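PDB 4EV0: transcription regulator, Crp family from Thermus thermophilus, which activates transcription from a set of promoters in a cAMP-dependent manner, working as a homodimer that binds cAMP and, through a winged helix-turn-helix, DNA. Local coordinates for residues Leu137-Glu140 with Glu141-Arg145. Residues are numbered along the deposited sequence; the frame is centred on the assembly and turned at random.
Sequences LSFE and EARNR
Ser138 OG and Glu141 OE2 meet at the start of helix 139-154, where Ser138 is the N-cap and Glu141 stands three residues on. The hydroxyl donates to the carboxylate over 2.4 Å, so short that the exact value is doubtful, and accepts a weak capping bond from Glu141 N (3.4 Å). The Ser-x-x-Glu spacing is that of a capping box, but OE2 takes the hydroxyl and lies 3.8 Å from Ser138 N. Glu141 CG sits beside its own backbone N (chi1 -65°), which turns the carboxylate back over the N-cap. With an alanine here, the serine hydroxyl would probably lose its acceptor and be freer to rotate off the cap. Below the cap, Ala142 N bonds to Ser138 O (3.0 Å, N-H...O 163°) and Arg143 N to Phe139 O (2.8 Å), the first i to i+4 bonds of the helix. This turn follows the link from the long helix 114-135, the hinge in Crp-family proteins between the cAMP-binding and DNA-binding domains. The Phe139 ring crosses Arg143 obliquely, its CE2 3.9 Å from Arg143 CD, and also touches Arg182 and Ala186 of helix 177-189; the Arg143 guanidinium forms a salt bridge with Glu190. Glu141 also packs on Arg145 of the second subunit. Leu137 splits its methyls: CD2 rests on Ala142 CB (4.0 Å), while CD1 lies against Glu141 CB and also over one face of the Arg145 guanidinium, 4.1 Å above its plane.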
ATOM      1  N   LEU B 137       0.834  -3.475 -11.178  1.00 87.70           N
ATOM      2  CA  LEU B 137       0.761  -4.698 -11.982  1.00 82.06           C
ATOM      3  C   LEU B 137       1.633  -4.545 -13.230  1.00 82.41           C
ATOM      4  O   LEU B 137       1.650  -3.473 -13.843  1.00 83.41           O
ATOM      5  CB  LEU B 137      -0.689  -4.972 -12.400  1.00 78.99           C
ATOM      6  CG  LEU B 137      -0.998  -6.130 -13.366  1.00 73.25           C
ATOM      7  CD1 LEU B 137      -0.757  -7.507 -12.731  1.00 72.08           C
ATOM      8  CD2 LEU B 137      -2.427  -6.022 -13.901  1.00 65.87           C
ATOM      9  N   SER B 138       2.346  -5.610 -13.606  1.00 65.03           N
ATOM     10  CA  SER B 138       3.231  -5.588 -14.777  1.00 64.90           C
ATOM     11  C   SER B 138       2.459  -5.329 -16.068  1.00 62.03           C
ATOM     12  O   SER B 138       1.272  -5.662 -16.168  1.00 57.36           O
ATOM     13  CB  SER B 138       4.006  -6.902 -14.906  1.00 67.13           C
ATOM     14  OG  SER B 138       3.145  -7.998 -15.163  1.00 62.57           O
ATOM     15  N   PHE B 139       3.125  -4.733 -17.053  1.00 74.94           N
ATOM     16  CA  PHE B 139       2.488  -4.476 -18.335  1.00 70.36           C
ATOM     17  C   PHE B 139       2.009  -5.779 -18.952  1.00 67.95           C
ATOM     18  O   PHE B 139       0.900  -5.863 -19.479  1.00 65.04           O
ATOM     19  CB  PHE B 139       3.439  -3.784 -19.305  1.00 75.32           C
ATOM     20  CG  PHE B 139       2.892  -3.682 -20.705  1.00 74.09           C
ATOM     21  CD1 PHE B 139       2.095  -2.612 -21.074  1.00 72.19           C
ATOM     22  CD2 PHE B 139       3.164  -4.668 -21.650  1.00 75.83           C
ATOM     23  CE1 PHE B 139       1.589  -2.520 -22.358  1.00 71.28           C
ATOM     24  CE2 PHE B 139       2.655  -4.584 -22.938  1.00 73.63           C
ATOM     25  CZ  PHE B 139       1.874  -3.510 -23.290  1.00 72.60           C
ATOM     26  N   GLU B 140       2.864  -6.787 -18.885  1.00 69.84           N
ATOM     27  CA  GLU B 140       2.587  -8.076 -19.492  1.00 69.72           C
ATOM     28  C   GLU B 140       1.271  -8.708 -19.018  1.00 64.65           C
ATOM     29  O   GLU B 140       0.449  -9.139 -19.835  1.00 62.19           O
ATOM     30  CB  GLU B 140       3.754  -9.020 -19.211  1.00 75.07           C
ATOM     31  CG  GLU B 140       3.494 -10.470 -19.573  1.00 73.70           C
ATOM     32  CD  GLU B 140       4.478 -11.428 -18.897  1.00 82.57           C
ATOM     33  OE1 GLU B 140       5.003 -11.086 -17.802  1.00 82.47           O
ATOM     34  OE2 GLU B 140       4.724 -12.524 -19.462  1.00 81.17           O
ATOM     35  N   GLU B 141       1.084  -8.773 -17.702  1.00 50.22           N
ATOM     36  CA  GLU B 141      -0.132  -9.333 -17.131  1.00 48.00           C
ATOM     37  C   GLU B 141      -1.349  -8.421 -17.387  1.00 44.60           C
ATOM     38  O   GLU B 141      -2.472  -8.905 -17.625  1.00 40.47           O
ATOM     39  CB  GLU B 141       0.039  -9.555 -15.640  1.00 47.24           C
ATOM     40  CG  GLU B 141       1.076 -10.581 -15.273  1.00 54.81           C
ATOM     41  CD  GLU B 141       1.523 -10.452 -13.824  1.00 57.42           C
ATOM     42  OE1 GLU B 141       1.250 -11.386 -13.041  1.00 55.22           O
ATOM     43  OE2 GLU B 141       2.131  -9.411 -13.477  1.00 60.92           O
ATOM     44  N   ALA B 142      -1.118  -7.112 -17.350  1.00 45.70           N
ATOM     45  CA  ALA B 142      -2.145  -6.161 -17.741  1.00 45.25           C
ATOM     46  C   ALA B 142      -2.644  -6.490 -19.161  1.00 41.73           C
ATOM     47  O   ALA B 142      -3.839  -6.498 -19.415  1.00 37.74           O
ATOM     48  CB  ALA B 142      -1.618  -4.715 -17.638  1.00 45.74           C
ATOM     49  N   ARG B 143      -1.719  -6.811 -20.057  1.00 47.71           N
ATOM     50  CA  ARG B 143      -2.042  -7.135 -21.443  1.00 49.69           C
ATOM     51  C   ARG B 143      -2.981  -8.347 -21.552  1.00 47.56           C
ATOM     52  O   ARG B 143      -4.030  -8.268 -22.189  1.00 46.17           O
ATOM     53  CB  ARG B 143      -0.744  -7.367 -22.218  1.00 55.14           C
ATOM     54  CG  ARG B 143      -0.926  -7.627 -23.682  1.00 56.41           C
ATOM     55  CD  ARG B 143       0.371  -7.335 -24.438  1.00 62.16           C
ATOM     56  NE  ARG B 143       0.302  -7.823 -25.812  1.00 64.96           N
ATOM     57  CZ  ARG B 143       0.630  -9.061 -26.168  1.00 68.81           C
ATOM     58  NH1 ARG B 143       1.067  -9.919 -25.246  1.00 67.13           N
ATOM     59  NH2 ARG B 143       0.531  -9.437 -27.442  1.00 71.71           N
ATOM     60  N   ASN B 144      -2.607  -9.452 -20.907  1.00 52.05           N
ATOM     61  CA  ASN B 144      -3.468 -10.629 -20.783  1.00 50.10           C
ATOM     62  C   ASN B 144      -4.874 -10.290 -20.264  1.00 46.59           C
ATOM     63  O   ASN B 144      -5.881 -10.730 -20.816  1.00 46.84           O
ATOM     64  CB  ASN B 144      -2.861 -11.643 -19.801  1.00 51.17           C
ATOM     65  CG  ASN B 144      -1.458 -12.107 -20.197  1.00 53.74           C
ATOM     66  OD1 ASN B 144      -0.553 -12.146 -19.362  1.00 56.83           O
ATOM     67  ND2 ASN B 144      -1.285 -12.483 -21.458  1.00 57.29           N
ATOM     68  N   ARG B 145      -4.926  -9.533 -19.174  1.00 46.83           N
ATOM     69  CA  ARG B 145      -6.178  -9.222 -18.506  1.00 45.52           C
ATOM     70  C   ARG B 145      -7.100  -8.347 -19.357  1.00 44.44           C
ATOM     71  O   ARG B 145      -8.315  -8.539 -19.365  1.00 41.40           O
ATOM     72  CB  ARG B 145      -5.897  -8.562 -17.149  1.00 45.58           C
ATOM     73  CG  ARG B 145      -5.283  -9.534 -16.154  1.00 46.63           C
ATOM     74  CD  ARG B 145      -5.130  -8.980 -14.759  1.00 45.50           C
ATOM     75  NE  ARG B 145      -4.437  -9.962 -13.931  1.00 51.54           N
ATOM     76  CZ  ARG B 145      -4.245  -9.843 -12.620  1.00 55.18           C
ATOM     77  NH1 ARG B 145      -4.707  -8.774 -11.967  1.00 52.08           N
ATOM     78  NH2 ARG B 145      -3.589 -10.799 -11.960  1.00 57.11           N
TER